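Local structure of endoglucanase, family GH5 (Zobellia galactanivorans, 6GL2) at residues 90-95 / 100-105; 25-30 / 44-49. The protein probably hydrolyses beta-glucan chains of hemicellulose, such as mixed-linked glucan, as an endo-acting glycoside hydrolase of family 5. All blocks are in the same frame, centred on the assembly; numbering follows the deposited sequence. Where two conformers were deposited one is given.

Contact 1: 90-95 / 100-105; sequences AIANFA and MYVIIN
A95 points its methyl at strand 101-105, while the A92 methyl lies alongside and touches V102 and I104. The apolar part starts with A92 CB, which in the V102 conformer given is 4.1 Å from V102 CG1, the branch anti to the backbone N (chi1 169°). The other branch, V102 CG2, lies 3.7 Å from A92 O. Two residues further along the strand, the end of I104 swings in and brings CD1 to 4.3 Å from A92 CB. At the other end M100 sets its CG beside the backbone N (chi1 -58°), and its SD passes 4.2 Å from A95 CB.

The polar part is one backbone bond: M100 N donates to A95 O over 3.1 Å, spanning the short link from helix to strand. M100 CB lies 3.4 Å from the same A95 O.

Helix and strand run nearly antiparallel, at 156°, with segment axes 8.1 Å apart, as in the second half of a beta-alpha-beta crossover. Alanines on the helix let it lie close to the barrel wall, and the chemistry is that of a buried, mostly apolar interface with one backbone hydrogen bond between the segments, at the return of the chain.

Contact 2: 25-30 / 44-49; sequences WNLGNA and PLTTKA
L27 and T46 reach toward each other tip to tip, a forked leucine end against a threonine. With CG anti to the backbone N (chi1 -173°), L27 carries both methyls out to the loop before helix 48-57. CD2 comes to 3.5 Å from T46 OG1 and 3.7 Å from T46 CG2, while CD1 is 3.9 Å from that same OG1. In the conformer given, T46 thus presents hydroxyl and methyl side by side to the fork; its chi1 of -58° sets CG2 anti to the backbone N and OG1 beside it. The A30 methyl approaches this hydroxyl too, with CB 3.9 Å from T46 OG1. No hydrogen bond crosses between the segments, and the contact is by van der Waals touch alone.

L27 is the centre of an inverse gamma turn. An alanine in place of L27 lacks CG and both methyls, which would probably open a gap beside T46 and leave its CG2 and OG1 without the leucine's contact.

I91 of helix 82-96 touches both L27 and T46, L27 also rests on L64 of strand 61-64, and T46 meets I51 of helix 48-57. The pair therefore lies between the first two barrel strands and the helices that follow them.

Contact 2 comes first along the chain, and both of its segments precede those of contact 1. It belongs to the unit strand 24-26, helix 48-57, strand 61-64, whereas contact 1 belongs to the next, strand 61-64, helix 82-96, strand 101-105. Strand 61-64 is common to both, and their centres are 10 Å apart on the same side of the chain's centre. They also touch directly: F94 CE2 lies 3.4 Å from K48 N at the start of helix 48-57, and I91 CD1 is 3.8 Å from T46 CB. Neighbouring helices are thus packed against each other and against the first three strands of the eight-stranded TIM barrel, away from the magnesium site.

Contact 1: 90-95 / 100-105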
loop_
_atom_site.group_PDB
_atom_site.type_symbol
_atom_site.label_atom_id
_atom_site.label_comp_id
_atom_site.label_asym_id
_atom_site.label_seq_id
_atom_site.Cartn_x
_atom_site.Cartn_y
_atom_site.Cartn_z
ATOM N N ALA A 90 -17.023 -5.929 -2.887
ATOM C CA ALA A 90 -17.091 -7.353 -2.871
ATOM C C ALA A 90 -15.760 -8.003 -2.476
ATOM O O ALA A 90 -15.753 -8.950 -1.690
ATOM C CB ALA A 90 -17.534 -7.856 -4.219
ATOM N N ILE A 91 -14.657 -7.535 -3.071
ATOM C CA ILE A 91 -13.361 -8.109 -2.743
ATOM C C ILE A 91 -12.972 -7.824 -1.322
ATOM O O ILE A 91 -12.464 -8.642 -0.575
ATOM C CB ILE A 91 -12.282 -7.675 -3.743
ATOM C CG1 ILE A 91 -12.624 -8.043 -5.146
ATOM C CG2 ILE A 91 -10.885 -8.149 -3.312
ATOM C CD1 ILE A 91 -11.808 -7.368 -6.215
ATOM N N ALA A 92 -13.252 -6.594 -0.893
ATOM C CA ALA A 92 -13.006 -6.279 0.506
ATOM C C ALA A 92 -13.684 -7.255 1.465
ATOM O O ALA A 92 -13.142 -7.694 2.475
ATOM C CB ALA A 92 -13.411 -4.845 0.820
ATOM N N ASN A 93 -14.948 -7.538 1.156
ATOM C CA ASN A 93 -15.713 -8.506 1.976
ATOM C C ASN A 93 -15.180 -9.875 1.894
ATOM O O ASN A 93 -15.185 -10.564 2.919
ATOM C CB ASN A 93 -17.206 -8.489 1.612
ATOM C CG ASN A 93 -17.868 -7.375 2.323
ATOM O OD1 ASN A 93 -18.102 -6.370 1.798
ATOM N ND2 ASN A 93 -17.927 -7.480 3.658
ATOM N N PHE A 94 -14.590 -10.307 0.788
ATOM C CA PHE A 94 -13.952 -11.628 0.714
ATOM C C PHE A 94 -12.891 -11.715 1.827
ATOM O O PHE A 94 -12.712 -12.760 2.470
ATOM C CB PHE A 94 -13.246 -11.914 -0.570
ATOM C CG PHE A 94 -14.097 -11.945 -1.815
ATOM C CD1 PHE A 94 -15.423 -12.229 -1.818
ATOM C CD2 PHE A 94 -13.488 -11.696 -3.037
ATOM C CE1 PHE A 94 -16.179 -12.274 -3.040
ATOM C CE2 PHE A 94 -14.228 -11.712 -4.197
ATOM C CZ PHE A 94 -15.506 -12.016 -4.134
ATOM N N ALA A 95 -12.074 -10.704 1.966
ATOM C CA ALA A 95 -11.023 -10.591 2.982
ATOM C C ALA A 95 -11.567 -10.491 4.390
ATOM O O ALA A 95 -11.146 -11.191 5.330
ATOM C CB ALA A 95 -10.057 -9.487 2.662
ATOM N N MET A 100 -9.517 -11.043 7.949
ATOM C CA MET A 100 -8.367 -10.219 7.587
ATOM C C MET A 100 -8.666 -8.738 7.723
ATOM O O MET A 100 -9.801 -8.288 7.668
ATOM C CB MET A 100 -7.963 -10.509 6.142
ATOM C CG MET A 100 -7.609 -11.970 5.880
ATOM S SD MET A 100 -7.340 -12.286 4.124
ATOM C CE MET A 100 -5.631 -11.697 3.987
ATOM N N TYR A 101 -7.577 -7.991 7.859
ATOM C CA TYR A 101 -7.577 -6.559 7.643
ATOM C C TYR A 101 -7.590 -6.330 6.101
ATOM O O TYR A 101 -7.007 -7.164 5.395
ATOM C CB TYR A 101 -6.324 -5.893 8.221
ATOM C CG TYR A 101 -6.330 -5.860 9.757
ATOM C CD1 TYR A 101 -5.882 -6.935 10.474
ATOM C CD2 TYR A 101 -6.842 -4.808 10.396
ATOM C CE1 TYR A 101 -5.958 -6.950 11.908
ATOM C CE2 TYR A 101 -6.882 -4.746 11.837
ATOM C CZ TYR A 101 -6.495 -5.842 12.505
ATOM O OH TYR A 101 -6.570 -5.842 13.893
ATOM N N VAL A 102 -8.118 -5.190 5.714
ATOM C CA VAL A 102 -8.164 -4.881 4.257
ATOM C C VAL A 102 -7.780 -3.425 4.185
ATOM O O VAL A 102 -8.347 -2.539 4.840
ATOM C CB VAL A 102 -9.563 -5.069 3.640
ATOM C CG1 VAL A 102 -9.567 -4.476 2.247
ATOM C CG2 VAL A 102 -9.860 -6.544 3.593
ATOM N N ILE A 103 -6.863 -3.114 3.235
ATOM C CA ILE A 103 -6.487 -1.729 2.951
ATOM C C ILE A 103 -7.030 -1.412 1.530
ATOM O O ILE A 103 -6.667 -2.081 0.568
ATOM C CB ILE A 103 -4.946 -1.588 2.957
ATOM C CG1 ILE A 103 -4.306 -1.913 4.294
ATOM C CG2 ILE A 103 -4.557 -0.197 2.486
ATOM C CD1 ILE A 103 -2.847 -2.368 4.154
ATOM N N ILE A 104 -7.768 -0.323 1.449
ATOM C CA ILE A 104 -8.211 0.155 0.097
ATOM C C ILE A 104 -7.508 1.499 -0.123
ATOM O O ILE A 104 -7.471 2.343 0.777
ATOM C CB ILE A 104 -9.736 0.406 0.106
ATOM C CG1 ILE A 104 -10.464 -0.973 0.237
ATOM C CG2 ILE A 104 -10.154 1.126 -1.186
ATOM C CD1 ILE A 104 -11.985 -0.796 0.476
ATOM N N ASN A 105 -6.968 1.710 -1.343
ATOM C CA ASN A 105 -6.227 2.932 -1.651
ATOM C C ASN A 105 -6.713 3.555 -2.920
ATOM O O ASN A 105 -7.686 3.151 -3.532
ATOM C CB ASN A 105 -4.689 2.638 -1.690
ATOM C CG ASN A 105 -4.220 1.951 -2.925
ATOM O OD1 ASN A 105 -5.020 1.681 -3.828
ATOM N ND2 ASN A 105 -2.896 1.744 -3.056
#

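Contact 2: 25-30 / 44-49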
loop_
_atom_site.group_PDB
_atom_site.type_symbol
_atom_site.label_atom_id
_atom_site.label_comp_id
_atom_site.label_asym_id
_atom_site.label_seq_id
_atom_site.Cartn_x
_atom_site.Cartn_y
_atom_site.Cartn_z
ATOM N N TRP A 25 -0.373 -9.348 2.131
ATOM C CA TRP A 25 -0.230 -9.719 0.721
ATOM C C TRP A 25 -1.065 -8.758 -0.126
ATOM O O TRP A 25 -2.178 -8.437 0.239
ATOM C CB TRP A 25 -0.657 -11.181 0.530
ATOM C CG TRP A 25 -0.545 -11.731 -0.843
ATOM C CD1 TRP A 25 0.501 -12.486 -1.388
ATOM C CD2 TRP A 25 -1.589 -11.768 -1.856
ATOM N NE1 TRP A 25 0.216 -12.866 -2.687
ATOM C CE2 TRP A 25 -1.044 -12.483 -2.993
ATOM C CE3 TRP A 25 -2.870 -11.267 -1.931
ATOM C CZ2 TRP A 25 -1.782 -12.664 -4.150
ATOM C CZ3 TRP A 25 -3.599 -11.489 -3.110
ATOM C CH2 TRP A 25 -3.057 -12.193 -4.192
ATOM N N ASN A 26 -0.459 -8.262 -1.215
ATOM C CA ASN A 26 -1.120 -7.381 -2.201
ATOM C C ASN A 26 -1.813 -8.133 -3.322
ATOM O O ASN A 26 -1.172 -8.934 -3.964
ATOM C CB ASN A 26 -0.099 -6.457 -2.907
ATOM C CG ASN A 26 0.298 -5.227 -2.135
ATOM O OD1 ASN A 26 -0.418 -4.238 -2.136
ATOM N ND2 ASN A 26 1.430 -5.283 -1.396
ATOM N N LEU A 27 -3.025 -7.787 -3.552
ATOM C CA LEU A 27 -3.765 -8.195 -4.745
ATOM C C LEU A 27 -3.368 -7.302 -5.942
ATOM O O LEU A 27 -4.141 -6.432 -6.360
ATOM C CB LEU A 27 -5.261 -8.226 -4.490
ATOM C CG LEU A 27 -6.162 -8.788 -5.564
ATOM C CD1 LEU A 27 -6.036 -10.305 -5.668
ATOM C CD2 LEU A 27 -7.598 -8.344 -5.483
ATOM N N GLY A 28 -2.125 -7.458 -6.379
ATOM C CA GLY A 28 -1.638 -6.576 -7.407
ATOM C C GLY A 28 -2.082 -6.926 -8.813
ATOM O O GLY A 28 -2.374 -8.078 -9.087
ATOM N N ASN A 29 -2.014 -5.949 -9.686
ATOM C CA ASN A 29 -2.480 -6.048 -11.019
ATOM C C ASN A 29 -3.863 -6.614 -11.193
ATOM O O ASN A 29 -4.158 -7.457 -12.035
ATOM C CB ASN A 29 -1.464 -6.815 -11.882
ATOM C CG ASN A 29 -0.204 -5.992 -12.247
ATOM O OD1 ASN A 29 0.018 -4.916 -11.774
ATOM N ND2 ASN A 29 0.659 -6.590 -13.110
ATOM N N ALA A 30 -4.772 -6.221 -10.277
ATOM C CA ALA A 30 -6.175 -6.556 -10.320
ATOM C C ALA A 30 -6.964 -5.254 -10.445
ATOM O O ALA A 30 -7.027 -4.728 -11.524
ATOM C CB ALA A 30 -6.579 -7.449 -9.141
ATOM N N PRO A 44 -7.241 -12.869 -13.576
ATOM C CA PRO A 44 -8.694 -13.081 -13.642
ATOM C C PRO A 44 -9.437 -12.199 -12.683
ATOM O O PRO A 44 -8.832 -11.714 -11.712
ATOM C CB PRO A 44 -8.811 -14.552 -13.313
ATOM C CG PRO A 44 -7.645 -14.842 -12.360
ATOM C CD PRO A 44 -6.527 -14.032 -13.017
ATOM N N LEU A 45 -10.739 -12.088 -12.881
ATOM C CA LEU A 45 -11.610 -11.517 -11.880
ATOM C C LEU A 45 -11.412 -12.181 -10.572
ATOM O O LEU A 45 -11.509 -13.358 -10.481
ATOM C CB LEU A 45 -13.109 -11.543 -12.277
ATOM C CG LEU A 45 -13.483 -10.786 -13.567
ATOM C CD1 LEU A 45 -14.916 -11.180 -13.943
ATOM C CD2 LEU A 45 -13.373 -9.264 -13.452
ATOM N N THR A 46 -11.196 -11.407 -9.532
ATOM C CA THR A 46 -10.892 -11.869 -8.199
ATOM C C THR A 46 -12.102 -12.590 -7.635
ATOM O O THR A 46 -13.218 -12.187 -7.801
ATOM C CB THR A 46 -10.335 -10.736 -7.314
ATOM O OG1 THR A 46 -9.132 -10.215 -7.965
ATOM C CG2 THR A 46 -9.777 -11.354 -5.950
ATOM N N THR A 47 -11.843 -13.696 -6.978
ATOM C CA THR A 47 -12.910 -14.489 -6.318
ATOM C C THR A 47 -12.607 -14.711 -4.880
ATOM O O THR A 47 -11.440 -14.582 -4.398
ATOM C CB THR A 47 -13.041 -15.876 -6.979
ATOM O OG1 THR A 47 -11.862 -16.622 -6.719
ATOM C CG2 THR A 47 -13.295 -15.771 -8.460
ATOM N N LYS A 48 -13.638 -15.068 -4.099
ATOM C CA LYS A 48 -13.428 -15.398 -2.707
ATOM C C LYS A 48 -12.529 -16.605 -2.581
ATOM O O LYS A 48 -11.683 -16.628 -1.668
ATOM C CB LYS A 48 -14.780 -15.689 -2.008
ATOM C CG LYS A 48 -14.550 -15.848 -0.489
ATOM C CD LYS A 48 -15.793 -15.914 0.333
ATOM C CE LYS A 48 -15.477 -15.993 1.830
ATOM N NZ LYS A 48 -14.862 -17.314 2.175
ATOM N N ALA A 49 -12.609 -17.583 -3.455
ATOM C CA ALA A 49 -11.771 -18.729 -3.416
ATOM C C ALA A 49 -10.273 -18.402 -3.459
ATOM O O ALA A 49 -9.434 -18.999 -2.812
ATOM C CB ALA A 49 -12.152 -19.727 -4.547
#